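Local coordinates for protein putative dienelactone hydrolase (Klebsiella pneumoniae subsp. pneumoniae MGH 78578, PDB 3F67) that probably acts as a hydrolase of the dienelactone hydrolase family, cleaving ester or lactone bonds on an alpha/beta-hydrolase fold, at residues V143-K148 and L173-A178; K148-K153 and Q185-T190; G177-S182 and Y207-H212. All coordinates share one frame; numbering follows the deposited sequence. Where two conformers were deposited one is given.

How the interactions relate
The three contacts lie on the same side of the chain's centre. Interaction 1 is core: two parallel strands, every touching residue buried, held by backbone hydrogen bonds, two CH-pi contacts and one tyrosine hydroxyl. Interaction 2 lies farther out, where the loop following strand 141-145 rests on helix 185-197 by methyl packing and a single water bridge, with no direct hydrogen bond. Interaction 3, also partly exposed, joins the loops after strands 172-177 and 202-207 and is the most polar, with carboxylates, a histidine and a lysine. Interactions 1 and 3 share Gly177 and Ala178; interactions 1 and 2 share Lys148, and Tyr176 touches Leu149 between them.

Interaction 1 of 3, residues V143-K148 and L173-A178; sequences VAWYGK and LGLYGA
Leu175 CD1 sits over the middle of the six-membered ring of Trp145, 3.5 Å from its centroid and 7° off the normal, a CH-pi contact in which the two side chains run alongside each other. Leu175 CD1 also meets Val143 CG1 at 3.7 Å, so one leucine branch fills the angle between valine and indole. Leu175 shares a sheet face with Val143, Trp145 and Leu173, and its chi1 of -62°, CG anti to the carbonyl carbon, orients the branch within that layer. Beneath it the backbones pair in parallel: Ala144 N donates to Leu173 O, Leu175 N to Ala144 O, both at 2.8 Å, and Tyr146 N to Leu175 O at 2.9 Å. These are neighbouring strands of the alpha/beta-hydrolase sheet, 141-145 and 172-177, the latter next to edge strand 202-207, joined by a crossover through helix 161-164. Past the last bridge the chain turns, and Tyr146 CA lies over the face of the Tyr176 ring, 3.8 Å from its centroid. The Tyr176 hydroxyl donates to Gly147 O at 2.6 Å, in the carbonyl plane and on a lone pair, tying the loop to the strand. Farther out, Trp130 NE1 hydrogen-bonds to Tyr176 OH. The Tyr146 ring packs against His212 and Phe214, its hydroxyl bonded to Asn215 N, while helix 224-238 covers Val143 and Leu173.

Interaction 2 of 3, residues K148-K153 and Q185-T190; sequences KLVGEK and QDTVET
Thr187 and Val150 meet side chain to side chain, passing one another head to tail. From its CB outward, Thr187 divides its branches between apolar and polar partners. Thr187 CB itself presses on Val150 CG2 at 3.4 Å, closer than two carbons normally sit. The threonine methyl, Thr187 CG2, reaches Val150 CG2 at 3.9 Å, so this valine carbon rests against both the stem and one tip of the threonine. Val150 holds a nearly eclipsed first torsion (chi1 -131°) and also touches a crystal neighbour, so the very close approach is somewhat doubtful. The other branch, OG1, sits between the backbone N and the carbonyl carbon (chi1 77°), where two partners reach it. It hydrogen-bonds to Pro184 O just ahead of the helix, and Thr187 OG1 accepts from water 1 at 2.9 Å. Water 1 accepts from Leu149 N at 2.8 Å, making a bridge of one molecule between the loop backbone and the first turn of the helix.

Leu149 brings a purely apolar tip to the next helix position. Its CD1 lies 3.8 Å from Thr187 O and 3.9 Å from Val188 CA, and touches Val188 CG2 more loosely. Thr190, one turn after Thr187, approaches Val150 CG2 only at the margin. Beyond the helix, Leu149 also packs on Trp130 of helix 124-133 and on Pro161, and Val150 on Val162 of helix 161-164.

The arrangement is packing of a connecting loop against the N-terminal turns of helix 185-197: in this alpha/beta-hydrolase fold, the segment leaving strand 141-145 is seated on the helix that follows the neighbouring strand 172-177.

Interaction 3 of 3, residues G177-S182 and Y207-H212; sequences GAKDAS and YPEADH
Side-chain hydrogen bonds centre on Asp180 and His212. His212 ND1 donates to Asp180 OD2 at 2.7 Å; the oxygen lies in the imidazole plane, yet the nitrogen meets the carboxylate from above its plane, the two planes being 66° apart. Asp180 CG is anti to the backbone N (chi1 -176°), which sets the carboxylate alongside the histidine. Its other oxygen, Asp180 OD1, is held on the syn lone pair by Ser182 OG at 2.7 Å, with a weak bond from Ser182 N besides, so that Asp180 is gripped at both oxygens. Next to it, Asp211 OD1 accepts from its neighbour His212 N at 2.6 Å and from water 2, also at 2.6 Å; the water in turn accepts from Ala181 N, bridging the loops.

Backbone bonds join two type I turns, Gly177 to Asp180 and Tyr207 to Ala210. Ala178 N donates to Tyr207 O at 2.9 Å while Ala210 N reaches that oxygen from the opposite face of its plane. Lys179 N donates to Ala210 O, also at 2.9 Å.

Among ionic and apolar contacts, the Lys179 chain lies along the second turn with its CE near Pro208 O, and Lys179 NZ makes a long salt bridge of 3.9 Å to Glu209 OE1. Ala178 CB packs on Pro208 CA.

His212 also touches Cys123. The arrangement is consistent with the acid and base of a Cys-His-Asp triad, carried, as in dienelactone hydrolases, on loops after the last strands of an alpha/beta-hydrolase sheet, with Cys123 on the probable nucleophile elbow.

Interaction 1 of 3, residues V143-K148 and L173-A178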
# COMPACT_ATOMS: atom_id res chain seq x y z
N VAL A 143 -1.32 4.18 5.43
CA VAL A 143 -0.42 3.37 6.28
C VAL A 143 0.55 2.61 5.38
O VAL A 143 0.14 1.74 4.60
CB VAL A 143 -1.21 2.39 7.21
CG1 VAL A 143 -0.22 1.53 8.08
CG2 VAL A 143 -2.15 3.25 8.15
N ALA A 144 1.85 2.95 5.51
CA ALA A 144 2.89 2.38 4.61
C ALA A 144 3.69 1.38 5.46
O ALA A 144 4.23 1.75 6.53
CB ALA A 144 3.79 3.50 4.14
N TRP A 145 3.76 0.13 5.00
CA TRP A 145 4.56 -0.86 5.72
C TRP A 145 5.87 -1.08 4.98
O TRP A 145 5.87 -1.51 3.84
CB TRP A 145 3.86 -2.19 5.78
CG TRP A 145 2.47 -2.19 6.41
CD1 TRP A 145 1.32 -1.59 5.90
CD2 TRP A 145 2.06 -2.92 7.59
NE1 TRP A 145 0.24 -1.90 6.74
CE2 TRP A 145 0.66 -2.73 7.75
CE3 TRP A 145 2.75 -3.72 8.53
CZ2 TRP A 145 -0.08 -3.30 8.85
CZ3 TRP A 145 2.04 -4.36 9.59
CH2 TRP A 145 0.63 -4.13 9.73
N TYR A 146 6.97 -0.79 5.68
CA TYR A 146 8.36 -1.01 5.22
C TYR A 146 8.53 -0.76 3.72
O TYR A 146 8.94 -1.66 2.96
CB TYR A 146 8.85 -2.41 5.63
CG TYR A 146 7.80 -3.50 5.72
CD1 TYR A 146 7.42 -4.23 4.58
CD2 TYR A 146 7.24 -3.86 6.94
CE1 TYR A 146 6.48 -5.26 4.65
CE2 TYR A 146 6.31 -4.91 7.03
CZ TYR A 146 5.93 -5.57 5.90
OH TYR A 146 5.03 -6.59 5.99
N GLY A 147 8.22 0.48 3.32
CA GLY A 147 8.44 0.97 1.96
C GLY A 147 9.76 1.75 1.90
O GLY A 147 10.03 2.61 2.76
N LYS A 148 10.57 1.47 0.88
CA LYS A 148 11.83 2.20 0.65
C LYS A 148 11.62 3.70 0.68
O LYS A 148 10.69 4.20 0.02
CB LYS A 148 12.40 1.85 -0.73
CG LYS A 148 13.52 2.77 -1.14
CD LYS A 148 13.67 2.86 -2.68
CE LYS A 148 13.46 1.51 -3.28
NZ LYS A 148 14.32 0.53 -2.56
N LEU A 173 1.05 6.95 8.40
CA LEU A 173 1.73 6.16 9.47
C LEU A 173 2.66 5.18 8.76
O LEU A 173 2.21 4.43 7.87
CB LEU A 173 0.68 5.33 10.22
CG LEU A 173 1.21 4.23 11.13
CD1 LEU A 173 2.14 4.78 12.28
CD2 LEU A 173 -0.01 3.54 11.80
N GLY A 174 3.94 5.14 9.15
CA GLY A 174 4.83 4.12 8.58
C GLY A 174 5.11 3.05 9.62
O GLY A 174 5.29 3.35 10.80
N LEU A 175 5.13 1.79 9.20
CA LEU A 175 5.42 0.67 10.14
C LEU A 175 6.68 -0.01 9.61
O LEU A 175 6.65 -0.63 8.54
CB LEU A 175 4.20 -0.30 10.14
CG LEU A 175 2.90 0.37 10.64
CD1 LEU A 175 1.69 -0.56 10.39
CD2 LEU A 175 3.00 0.75 12.19
N TYR A 176 7.79 0.12 10.35
CA TYR A 176 9.12 -0.23 9.83
C TYR A 176 9.81 -1.20 10.80
O TYR A 176 9.52 -1.19 12.01
CB TYR A 176 9.94 1.06 9.60
CG TYR A 176 9.54 1.70 8.27
CD1 TYR A 176 8.25 2.26 8.10
CD2 TYR A 176 10.43 1.71 7.18
CE1 TYR A 176 7.85 2.78 6.90
CE2 TYR A 176 10.04 2.26 5.94
CZ TYR A 176 8.75 2.80 5.81
OH TYR A 176 8.32 3.29 4.60
N GLY A 177 10.70 -2.05 10.26
CA GLY A 177 11.45 -3.00 11.10
C GLY A 177 12.91 -2.56 11.32
O GLY A 177 13.63 -2.26 10.37
N ALA A 178 13.33 -2.54 12.57
CA ALA A 178 14.71 -2.17 12.92
C ALA A 178 15.75 -3.11 12.30
O ALA A 178 16.86 -2.66 11.98
CB ALA A 178 14.90 -2.11 14.44

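Interaction 2 of 3, residues K148-K153 and Q185-T190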
# COMPACT_ATOMS: atom_id res chain seq x y z
N LYS A 148 10.57 1.47 0.88
CA LYS A 148 11.83 2.20 0.65
C LYS A 148 11.62 3.70 0.68
O LYS A 148 10.69 4.20 0.02
CB LYS A 148 12.40 1.85 -0.73
CG LYS A 148 13.52 2.77 -1.14
CD LYS A 148 13.67 2.86 -2.68
CE LYS A 148 13.46 1.51 -3.28
NZ LYS A 148 14.32 0.53 -2.56
N LEU A 149 12.48 4.43 1.40
CA LEU A 149 12.32 5.88 1.61
C LEU A 149 13.24 6.77 0.77
O LEU A 149 12.89 7.91 0.42
CB LEU A 149 12.60 6.18 3.09
CG LEU A 149 11.56 5.49 4.02
CD1 LEU A 149 12.07 5.64 5.46
CD2 LEU A 149 10.12 6.11 3.92
N VAL A 150 14.44 6.26 0.53
CA VAL A 150 15.49 6.98 -0.20
C VAL A 150 16.05 6.00 -1.21
O VAL A 150 15.90 4.78 -1.10
CB VAL A 150 16.66 7.57 0.71
CG1 VAL A 150 16.91 9.01 0.37
CG2 VAL A 150 16.37 7.52 2.11
N GLY A 151 16.60 6.53 -2.28
CA GLY A 151 17.01 5.65 -3.34
C GLY A 151 17.70 6.46 -4.42
O GLY A 151 17.66 7.70 -4.43
N GLU A 152 18.33 5.76 -5.33
CA GLU A 152 18.78 6.42 -6.55
C GLU A 152 17.54 6.51 -7.42
O GLU A 152 16.58 5.75 -7.25
CB GLU A 152 19.89 5.63 -7.25
CG GLU A 152 19.47 4.24 -7.75
CD GLU A 152 20.34 3.73 -8.91
OE1 GLU A 152 21.34 4.41 -9.31
OE2 GLU A 152 20.02 2.62 -9.43
N LYS A 153 17.54 7.47 -8.33
CA LYS A 153 16.39 7.73 -9.16
C LYS A 153 16.53 7.04 -10.48
O LYS A 153 17.63 6.68 -10.90
CB LYS A 153 16.26 9.23 -9.45
CG LYS A 153 15.43 9.93 -8.44
CD LYS A 153 16.20 10.36 -7.21
CE LYS A 153 15.23 10.83 -6.15
NZ LYS A 153 14.81 12.22 -6.50
N GLN A 185 18.24 2.31 9.32
CA GLN A 185 17.71 3.35 10.17
C GLN A 185 18.18 4.77 9.82
O GLN A 185 17.48 5.74 10.13
CB GLN A 185 17.91 3.01 11.66
CG GLN A 185 17.16 1.75 12.05
CD GLN A 185 15.69 1.83 11.66
OE1 GLN A 185 14.96 2.67 12.17
NE2 GLN A 185 15.27 0.98 10.73
N ASP A 186 19.34 4.91 9.19
CA ASP A 186 19.78 6.23 8.78
C ASP A 186 18.75 6.81 7.78
O ASP A 186 18.46 8.01 7.81
CB ASP A 186 21.18 6.17 8.17
CG ASP A 186 22.29 6.32 9.20
OD1 ASP A 186 22.01 6.86 10.29
OD2 ASP A 186 23.44 5.91 8.92
N THR A 187 18.20 5.95 6.93
CA THR A 187 17.20 6.39 5.91
C THR A 187 15.89 6.78 6.56
O THR A 187 15.23 7.71 6.08
CB THR A 187 16.96 5.38 4.74
OG1 THR A 187 16.11 4.27 5.14
CG2 THR A 187 18.29 4.87 4.15
N VAL A 188 15.53 6.11 7.65
CA VAL A 188 14.36 6.52 8.44
C VAL A 188 14.62 7.93 9.02
O VAL A 188 13.72 8.80 9.05
CB VAL A 188 14.04 5.46 9.55
CG1 VAL A 188 13.02 5.99 10.59
CG2 VAL A 188 13.57 4.12 8.93
N GLU A 189 15.86 8.18 9.47
CA GLU A 189 16.21 9.52 9.95
C GLU A 189 16.10 10.58 8.84
O GLU A 189 15.61 11.69 9.07
CB GLU A 189 17.61 9.53 10.59
CG GLU A 189 18.10 10.91 11.02
CD GLU A 189 17.23 11.61 12.08
OE1 GLU A 189 16.42 10.97 12.78
OE2 GLU A 189 17.42 12.84 12.23
N THR A 190 16.60 10.25 7.65
CA THR A 190 16.49 11.17 6.52
C THR A 190 15.01 11.49 6.27
O THR A 190 14.65 12.65 6.05
CB THR A 190 17.14 10.58 5.24
OG1 THR A 190 18.51 10.27 5.52
CG2 THR A 190 17.07 11.54 4.08
O HOH W 1 14.91 3.64 2.61

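Interaction 3 of 3, residues G177-S182 and Y207-H212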
# COMPACT_ATOMS: atom_id res chain seq x y z
N GLY A 177 10.70 -2.05 10.26
CA GLY A 177 11.45 -3.00 11.10
C GLY A 177 12.91 -2.56 11.32
O GLY A 177 13.63 -2.26 10.37
N ALA A 178 13.33 -2.54 12.57
CA ALA A 178 14.71 -2.17 12.92
C ALA A 178 15.75 -3.11 12.30
O ALA A 178 16.86 -2.66 11.98
CB ALA A 178 14.90 -2.11 14.44
N LYS A 179 15.40 -4.39 12.12
CA LYS A 179 16.34 -5.37 11.56
C LYS A 179 16.33 -5.42 10.04
O LYS A 179 17.00 -6.27 9.45
CB LYS A 179 16.07 -6.77 12.11
CG LYS A 179 15.88 -6.80 13.61
CD LYS A 179 17.00 -7.44 14.30
CE LYS A 179 16.67 -7.61 15.77
NZ LYS A 179 17.51 -8.71 16.31
N ASP A 180 15.57 -4.52 9.40
CA ASP A 180 15.45 -4.51 7.95
C ASP A 180 16.70 -3.87 7.31
O ASP A 180 16.87 -2.63 7.31
CB ASP A 180 14.17 -3.71 7.58
CG ASP A 180 13.88 -3.71 6.11
OD1 ASP A 180 14.73 -4.20 5.32
OD2 ASP A 180 12.81 -3.19 5.71
N ALA A 181 17.58 -4.73 6.79
CA ALA A 181 18.83 -4.30 6.15
C ALA A 181 18.56 -3.51 4.87
O ALA A 181 19.37 -2.66 4.49
CB ALA A 181 19.70 -5.51 5.81
N SER A 182 17.42 -3.79 4.23
CA SER A 182 17.06 -3.09 2.98
C SER A 182 16.59 -1.64 3.23
O SER A 182 16.57 -0.84 2.29
CB SER A 182 16.02 -3.87 2.17
OG SER A 182 14.73 -3.71 2.69
N TYR A 207 9.91 -1.17 14.75
CA TYR A 207 9.82 -2.37 15.59
C TYR A 207 11.21 -2.97 15.81
O TYR A 207 11.82 -3.47 14.86
CB TYR A 207 8.89 -3.41 14.94
CG TYR A 207 7.45 -2.95 15.00
CD1 TYR A 207 6.66 -3.23 16.13
CD2 TYR A 207 6.90 -2.19 13.96
CE1 TYR A 207 5.33 -2.75 16.23
CE2 TYR A 207 5.59 -1.71 14.05
CZ TYR A 207 4.82 -2.02 15.17
OH TYR A 207 3.53 -1.57 15.27
N PRO A 208 11.71 -2.95 17.06
CA PRO A 208 13.08 -3.42 17.33
C PRO A 208 13.39 -4.84 16.85
O PRO A 208 14.53 -5.13 16.48
CB PRO A 208 13.21 -3.35 18.87
CG PRO A 208 12.14 -2.49 19.36
CD PRO A 208 11.02 -2.44 18.26
N GLU A 209 12.41 -5.74 16.89
CA GLU A 209 12.72 -7.14 16.63
C GLU A 209 12.41 -7.57 15.20
O GLU A 209 12.65 -8.72 14.84
CB GLU A 209 11.93 -8.02 17.61
CG GLU A 209 12.26 -7.73 19.07
CD GLU A 209 13.76 -7.83 19.32
OE1 GLU A 209 14.42 -8.74 18.75
OE2 GLU A 209 14.29 -6.96 20.06
N ALA A 210 11.87 -6.67 14.39
CA ALA A 210 11.30 -7.06 13.10
C ALA A 210 12.23 -6.81 11.93
O ALA A 210 12.92 -5.81 11.89
CB ALA A 210 10.00 -6.27 12.86
N ASP A 211 12.17 -7.69 10.95
CA ASP A 211 12.90 -7.52 9.69
C ASP A 211 11.94 -6.91 8.67
O ASP A 211 10.79 -6.51 9.02
CB ASP A 211 13.32 -8.92 9.21
CG ASP A 211 14.49 -8.91 8.24
OD1 ASP A 211 14.78 -7.90 7.56
OD2 ASP A 211 15.14 -9.99 8.17
N HIS A 212 12.39 -6.82 7.42
CA HIS A 212 11.50 -6.49 6.30
C HIS A 212 10.39 -7.52 6.22
O HIS A 212 10.58 -8.68 6.62
CB HIS A 212 12.30 -6.51 4.97
CG HIS A 212 11.59 -5.83 3.83
ND1 HIS A 212 11.52 -4.45 3.70
CD2 HIS A 212 10.89 -6.34 2.79
CE1 HIS A 212 10.84 -4.15 2.61
NE2 HIS A 212 10.43 -5.27 2.04
O HOH W 2 17.07 -7.65 6.35